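Local coordinates for protein L-2,4-diaminobutyric acid acetyltransferase (Geobacillus sp., PDB 6SLL) that catalyses the transfer of an acetyl group from acetyl-coenzyme A to L-2,4-diaminobutyrate, a step in the biosynthesis of ectoine, at residues D43-P47 with Y48-L52; V91-S95 with S96-Q100. All blocks are in the same frame, centred on the assembly; numbering follows the deposited sequence. Where two conformers were deposited one is given.

How the contacts relate
Strand 85-93 connects the two contacts. Its residues Trp89 and Gln90 belong to the diaminobutyrate pocket, beside contact 1, while Val91 and Val93, in contact 2, line the coenzyme A site. The centres of the contacts lie 20 Å apart and their nearest atoms about 8 Å apart. Contact 1 touches diaminobutyrate in the pockets of both subunits, and contact 2 touches coenzyme A. The side chain of Asp43, in contact 1, is about 11 Å from a bound coenzyme A. The side chain of Arg98, in contact 2, is about 12 Å from a bound diaminobutyrate. Contact 1 also reaches the second subunit, whereas contact 2 is built within one chain.

Contact 1. Residues D43-P47 with Y48-L52. With DAB (2,4-diaminobutyric acid), chain G; DAB (2,4-diaminobutyric acid), chain D.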
loop_
_atom_site.group_PDB
_atom_site.type_symbol
_atom_site.label_atom_id
_atom_site.label_comp_id
_atom_site.label_asym_id
_atom_site.label_seq_id
_atom_site.Cartn_x
_atom_site.Cartn_y
_atom_site.Cartn_z
ATOM N N ASP B 43 -4.106 0.627 -12.447
ATOM C CA ASP B 43 -4.423 -0.727 -11.937
ATOM C C ASP B 43 -5.178 -0.647 -10.594
ATOM O O ASP B 43 -4.654 -0.198 -9.545
ATOM C CB ASP B 43 -3.203 -1.507 -11.746
ATOM C CG ASP B 43 -2.339 -1.677 -13.012
ATOM O OD1 ASP B 43 -2.934 -1.825 -14.075
ATOM O OD2 ASP B 43 -1.120 -1.646 -12.834
ATOM N N LEU B 44 -6.358 -1.164 -10.642
ATOM C CA LEU B 44 -7.320 -0.994 -9.546
ATOM C C LEU B 44 -6.969 -1.872 -8.375
ATOM O O LEU B 44 -6.913 -3.111 -8.503
ATOM C CB LEU B 44 -8.710 -1.338 -10.096
ATOM C CG LEU B 44 -9.845 -1.041 -9.061
ATOM C CD1 LEU B 44 -9.893 0.431 -8.697
ATOM C CD2 LEU B 44 -11.161 -1.471 -9.733
ATOM N N ASN B 45 -6.759 -1.273 -7.208
ATOM C CA ASN B 45 -6.628 -2.015 -5.957
ATOM C C ASN B 45 -7.955 -2.155 -5.299
ATOM O O ASN B 45 -8.989 -1.696 -5.770
ATOM C CB ASN B 45 -5.593 -1.301 -5.035
ATOM C CG ASN B 45 -4.274 -1.230 -5.759
ATOM O OD1 ASN B 45 -3.625 -2.297 -5.972
ATOM N ND2 ASN B 45 -3.827 -0.091 -6.200
ATOM N N SER B 46 -7.972 -2.914 -4.172
ATOM C CA SER B 46 -9.217 -3.132 -3.455
ATOM C C SER B 46 -9.696 -1.859 -2.797
ATOM O O SER B 46 -8.913 -0.962 -2.478
ATOM C CB SER B 46 -9.063 -4.204 -2.383
ATOM O OG SER B 46 -8.218 -3.783 -1.340
ATOM N N PRO B 47 -11.035 -1.730 -2.520
ATOM C CA PRO B 47 -11.520 -0.600 -1.735
ATOM C C PRO B 47 -10.751 -0.480 -0.420
ATOM O O PRO B 47 -10.423 0.630 0.005
ATOM C CB PRO B 47 -12.998 -0.888 -1.605
ATOM C CG PRO B 47 -13.314 -1.711 -2.845
ATOM C CD PRO B 47 -12.129 -2.541 -3.082
ATOM N N TYR B 48 -10.527 -1.601 0.227
ATOM C CA TYR B 48 -9.800 -1.619 1.515
ATOM C C TYR B 48 -8.451 -0.918 1.369
ATOM O O TYR B 48 -8.047 -0.202 2.294
ATOM C CB TYR B 48 -9.632 -3.088 1.957
ATOM C CG TYR B 48 -9.070 -3.266 3.330
ATOM C CD1 TYR B 48 -7.688 -3.260 3.527
ATOM C CD2 TYR B 48 -9.851 -3.501 4.422
ATOM C CE1 TYR B 48 -7.158 -3.466 4.754
ATOM C CE2 TYR B 48 -9.355 -3.689 5.675
ATOM C CZ TYR B 48 -8.000 -3.711 5.879
ATOM O OH TYR B 48 -7.413 -3.944 7.092
ATOM N N CYS B 49 -7.721 -1.149 0.283
ATOM C CA CYS B 49 -6.454 -0.466 0.052
ATOM C C CYS B 49 -6.599 1.016 0.158
ATOM O O CYS B 49 -5.769 1.707 0.766
ATOM C CB CYS B 49 -5.900 -0.895 -1.297
ATOM S SG CYS B 49 -4.288 -0.185 -1.717
ATOM N N TYR B 50 -7.619 1.578 -0.487
ATOM C CA TYR B 50 -7.795 3.026 -0.444
ATOM C C TYR B 50 -8.250 3.510 0.898
ATOM O O TYR B 50 -7.882 4.660 1.282
ATOM C CB TYR B 50 -8.717 3.469 -1.622
ATOM C CG TYR B 50 -8.109 3.106 -2.954
ATOM C CD1 TYR B 50 -7.019 3.815 -3.440
ATOM C CD2 TYR B 50 -8.568 2.043 -3.687
ATOM C CE1 TYR B 50 -6.389 3.437 -4.609
ATOM C CE2 TYR B 50 -7.924 1.655 -4.862
ATOM C CZ TYR B 50 -6.845 2.361 -5.326
ATOM O OH TYR B 50 -6.201 1.907 -6.447
ATOM N N MET B 51 -8.934 2.729 1.671
ATOM C CA MET B 51 -9.197 3.074 3.083
ATOM C C MET B 51 -7.923 3.122 3.852
ATOM O O MET B 51 -7.703 4.056 4.652
ATOM C CB MET B 51 -10.150 2.009 3.695
ATOM C CG MET B 51 -11.466 1.996 3.119
ATOM S SD MET B 51 -12.502 0.640 3.765
ATOM C CE MET B 51 -13.813 0.718 2.567
ATOM N N LEU B 52 -6.999 2.160 3.647
ATOM C CA LEU B 52 -5.696 2.195 4.310
ATOM C C LEU B 52 -4.929 3.401 3.984
ATOM O O LEU B 52 -4.260 4.000 4.866
ATOM C CB LEU B 52 -4.812 1.030 3.999
ATOM C CG LEU B 52 -5.159 -0.285 4.439
ATOM C CD1 LEU B 52 -4.019 -1.274 4.093
ATOM C CD2 LEU B 52 -5.402 -0.333 5.965
HETATM N N DAB G . 0.083 1.347 -13.097
HETATM C CA DAB G . 0.505 1.505 -11.672
HETATM C C DAB G . -0.746 1.698 -10.843
HETATM O O DAB G . -0.604 1.568 -9.632
HETATM C CB DAB G . 1.486 2.669 -11.498
HETATM C CG DAB G . 0.907 4.034 -11.702
HETATM N ND DAB G . 1.975 5.058 -11.490
HETATM O OXT DAB G . -1.807 1.993 -11.379
HETATM N N DAB D . -9.922 -8.052 4.095
HETATM C CA DAB D . -8.730 -7.172 4.163
HETATM C C DAB D . -7.776 -7.498 3.013
HETATM O O DAB D . -7.878 -8.611 2.483
HETATM C CB DAB D . -8.055 -7.131 5.525
HETATM C CG DAB D . -7.362 -8.375 5.837
HETATM N ND DAB D . -6.779 -8.247 7.231
HETATM O OXT DAB D . -6.911 -6.664 2.782
#
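The side chains of Asn45 and Tyr50 cross at about a right angle, amide and ring planes inclined to each other, and ND2 of Asn45 meets the phenol oxygen at the end of the ring. The bond from Asn45 ND2 to Tyr50 OH is 3.1 Å long, with the oxygen tilted 20° out of the amide plane. Asn45 N adds a weak bond to the same hydroxyl, which also pairs with Gln90. Since Gln90 in turn binds Asp43 O and the substrate, Tyr50 is a second-shell residue that probably positions Gln90. Asp43 holds the ligand at its carboxylate and at its alpha-amino group: Asp43 N donates to OXT at 2.9 Å, while OD2, also bonded to His165, receives the ligand N at 3.2 Å. Pro47 suits the first turn of the helix, where a backbone N needs no partner; its carbonyl accepts from Met51 N. Ser46 is the N-cap. Its OG sits between backbone N and carbonyl carbon (chi1 68°), from where it accepts from Cys49 N at 3.1 Å; its bond to Asn45 OD1 of the second subunit is reciprocal, Asn45 OD1 here pairing with Ser46 OG there. Tyr48 points across to the second subunit: CG anti to the backbone N (chi1 -172°) carries the ring away from the loop and under the diaminobutyrate held there, whose CA lies 3.7 Å above the ring centre. Replacing Tyr48 by an alanine would probably leave that ligand without the flat floor under its CA and CB, and Thr125 of the second subunit without its hydroxyl partner. Leu44, Pro47 and Tyr50 pack on helix 29-39, Asn45 and Cys49 on strand 85-93, and Tyr48 on Phe87 and Trp89 of the second subunit.

Contact 2. Residues V91-S95 with S96-Q100; sequences VAVAS and SHRRQ. With COA (coenzyme A), chain F.
The guanidinium of Arg98 turns back over the loop and takes the carbonyl oxygen of Val93 at its edge. Arg98 NE donates to Val93 O at 2.9 Å, and NH2 adds a weak bond to the same oxygen. A chain extended from CG to NE (chi2 177°, chi3 -167°) gives the reach. The group is sandwiched as well: Ser95 CA lies 3.6 Å above one face, and coenzyme A C6P covers the opposite face near the rim. A long, flat cation suits this place, because its edge ties the loop to the strand end at Val93 O while its faces pack on Ser95 CA and the pantetheine. Small Ser95 lies at the turn, its CB 3.9 Å from Arg98 NH1 and its carbonyl taking two waters that both bond Arg99; His97 N closes the turn by donating to Ala94 O at 2.8 Å. Val93 ends the strand against coenzyme A: Val93 N donates to O9P at 3.0 Å, and its two branches fill different places, CG1 beside Arg98 CG and CG2 near phosphate oxygen O4A. Arg99 N donates to phosphate oxygen O5A at 2.8 Å. Arg98 to Ala103 match the (Q/R)-x-x-G-x-(G/A) pyrophosphate-binding motif of GNAT enzymes. The loop thus joins strand 85-93 to helix 102-112, on which Val93 and His97 pack, while Ala92 and Ala94 pack on helix 29-39.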
loop_
_atom_site.group_PDB
_atom_site.type_symbol
_atom_site.label_atom_id
_atom_site.label_comp_id
_atom_site.label_asym_id
_atom_site.label_seq_id
_atom_site.Cartn_x
_atom_site.Cartn_y
_atom_site.Cartn_z
ATOM N N VAL B 91 -1.775 8.680 -9.537
ATOM C CA VAL B 91 -2.340 10.007 -9.765
ATOM C C VAL B 91 -3.516 9.865 -10.677
ATOM O O VAL B 91 -3.316 9.339 -11.806
ATOM C CB VAL B 91 -1.292 10.999 -10.311
ATOM C CG1 VAL B 91 -1.868 12.363 -10.474
ATOM C CG2 VAL B 91 0.026 10.983 -9.590
ATOM N N ALA B 92 -4.661 10.354 -10.299
ATOM C CA ALA B 92 -5.874 10.247 -11.151
ATOM C C ALA B 92 -6.644 11.555 -11.106
ATOM O O ALA B 92 -6.830 12.100 -10.007
ATOM C CB ALA B 92 -6.778 9.130 -10.605
ATOM N N VAL B 93 -7.145 11.973 -12.269
ATOM C CA VAL B 93 -8.123 13.058 -12.314
ATOM C C VAL B 93 -9.273 12.522 -13.167
ATOM O O VAL B 93 -9.088 11.906 -14.237
ATOM C CB VAL B 93 -7.488 14.334 -12.893
ATOM C CG1 VAL B 93 -8.522 15.409 -13.210
ATOM C CG2 VAL B 93 -6.419 14.881 -11.937
ATOM N N ALA B 94 -10.497 12.766 -12.727
ATOM C CA ALA B 94 -11.704 12.351 -13.437
ATOM C C ALA B 94 -11.678 12.949 -14.837
ATOM O O ALA B 94 -11.326 14.111 -15.044
ATOM C CB ALA B 94 -12.927 12.855 -12.682
ATOM N N SER B 95 -12.093 12.123 -15.817
ATOM C CA SER B 95 -12.195 12.518 -17.171
ATOM C C SER B 95 -12.810 13.874 -17.412
ATOM O O SER B 95 -12.412 14.695 -18.236
ATOM C CB SER B 95 -12.953 11.416 -17.868
ATOM O OG SER B 95 -12.964 11.706 -19.251
ATOM N N SER B 96 -13.906 14.101 -16.693
ATOM C CA SER B 96 -14.708 15.318 -16.764
ATOM C C SER B 96 -13.980 16.523 -16.387
ATOM O O SER B 96 -14.387 17.663 -16.726
ATOM C CB SER B 96 -15.944 15.154 -15.734
ATOM O OG SER B 96 -15.401 14.874 -14.446
ATOM N N HIS B 97 -12.852 16.393 -15.695
ATOM C CA HIS B 97 -12.140 17.527 -15.122
ATOM C C HIS B 97 -10.704 17.585 -15.494
ATOM O O HIS B 97 -9.910 18.338 -14.908
ATOM C CB HIS B 97 -12.243 17.502 -13.570
ATOM C CG HIS B 97 -13.552 17.883 -13.063
ATOM N ND1 HIS B 97 -14.662 17.123 -13.184
ATOM C CD2 HIS B 97 -13.950 18.983 -12.422
ATOM C CE1 HIS B 97 -15.726 17.706 -12.617
ATOM N NE2 HIS B 97 -15.292 18.843 -12.126
ATOM N N ARG B 98 -10.272 16.878 -16.556
ATOM C CA ARG B 98 -8.853 16.917 -17.017
ATOM C C ARG B 98 -8.526 18.161 -17.758
ATOM O O ARG B 98 -9.375 18.880 -18.253
ATOM C CB ARG B 98 -8.616 15.621 -17.822
ATOM C CG ARG B 98 -8.497 14.395 -17.007
ATOM C CD ARG B 98 -8.335 13.167 -17.879
ATOM N NE ARG B 98 -8.524 12.050 -17.037
ATOM C CZ ARG B 98 -9.027 10.835 -17.385
ATOM N NH1 ARG B 98 -9.199 10.570 -18.732
ATOM N NH2 ARG B 98 -9.282 9.910 -16.523
ATOM N N ARG B 99 -7.225 18.436 -17.785
ATOM C CA ARG B 99 -6.655 19.554 -18.496
ATOM C C ARG B 99 -7.060 20.901 -17.972
ATOM O O ARG B 99 -7.140 21.929 -18.636
ATOM C CB ARG B 99 -6.964 19.484 -20.051
ATOM C CG ARG B 99 -6.532 18.128 -20.662
ATOM C CD ARG B 99 -7.026 17.928 -22.122
ATOM N NE ARG B 99 -8.584 18.131 -22.203
ATOM C CZ ARG B 99 -9.531 17.207 -21.720
ATOM N NH1 ARG B 99 -9.189 16.020 -21.273
ATOM N NH2 ARG B 99 -10.876 17.453 -21.786
ATOM N N GLN B 100 -7.265 20.904 -16.644
ATOM C CA GLN B 100 -7.575 22.077 -15.888
ATOM C C GLN B 100 -6.495 22.404 -14.847
ATOM O O GLN B 100 -6.649 23.327 -14.044
ATOM C CB GLN B 100 -8.985 21.959 -15.130
ATOM C CG GLN B 100 -10.111 21.686 -16.087
ATOM C CD GLN B 100 -11.482 21.627 -15.325
ATOM O OE1 GLN B 100 -11.546 21.983 -14.133
ATOM N NE2 GLN B 100 -12.392 21.000 -15.886
HETATM N N1A COA F . -2.830 16.506 -23.806
HETATM C C2A COA F . -1.725 17.261 -23.712
HETATM N N3A COA F . -1.104 17.678 -22.606
HETATM C C4A COA F . -1.748 17.288 -21.470
HETATM C C5A COA F . -2.879 16.481 -21.459
HETATM C C6A COA F . -3.449 16.060 -22.677
HETATM N N6A COA F . -4.525 15.339 -22.798
HETATM N N7A COA F . -3.289 16.338 -20.140
HETATM C C8A COA F . -2.382 16.957 -19.399
HETATM N N9A COA F . -1.422 17.508 -20.182
HETATM C C1B COA F . -0.296 18.203 -19.731
HETATM C C2B COA F . -0.616 19.646 -19.323
HETATM O O2B COA F . -0.567 20.501 -20.415
HETATM C C3B COA F . 0.409 19.818 -18.218
HETATM O O3B COA F . 1.739 19.944 -18.876
HETATM P P3B COA F . 2.471 21.387 -19.014
HETATM O O7A COA F . 2.854 21.600 -17.533
HETATM O O8A COA F . 3.559 21.156 -20.074
HETATM O O9A COA F . 1.365 22.560 -19.054
HETATM C C4B COA F . 0.447 18.460 -17.571
HETATM O O4B COA F . 0.155 17.511 -18.566
HETATM C C5B COA F . -0.430 18.460 -16.316
HETATM O O5B COA F . -1.774 18.873 -16.659
HETATM P P1A COA F . -2.977 18.851 -15.619
HETATM O O1A COA F . -4.089 19.617 -16.213
HETATM O O2A COA F . -2.508 19.189 -14.254
HETATM O O3A COA F . -3.330 17.280 -15.684
HETATM P P2A COA F . -4.761 16.613 -15.346
HETATM O O4A COA F . -5.364 17.256 -14.158
HETATM O O5A COA F . -5.577 16.572 -16.598
HETATM O O6A COA F . -4.336 15.176 -14.922
HETATM C CBP COA F . -3.576 12.929 -15.343
HETATM C CCP COA F . -3.322 14.392 -15.595
HETATM C CDP COA F . -2.339 12.139 -15.865
HETATM C CEP COA F . -3.740 12.694 -13.885
HETATM C CAP COA F . -4.878 12.560 -16.127
HETATM O OAP COA F . -4.595 12.685 -17.546
HETATM C C9P COA F . -5.432 11.202 -15.872
HETATM O O9P COA F . -5.906 10.827 -14.784
HETATM N N8P COA F . -5.371 10.392 -16.963
HETATM C C7P COA F . -5.813 9.092 -17.090
HETATM C C6P COA F . -6.308 8.784 -18.597
HETATM C C5P COA F . -5.186 8.516 -19.544
HETATM O O5P COA F . -4.206 9.341 -19.576
HETATM N N4P COA F . -5.266 7.603 -20.335
HETATM C C3P COA F . -4.192 7.288 -21.368
HETATM C C2P COA F . -4.622 5.788 -22.079
HETATM S S1P COA F . -5.953 6.141 -23.186
HETATM O O HOH W 1 -11.111 14.130 -20.660
HETATM O O HOH W 2 -13.173 16.689 -19.946
#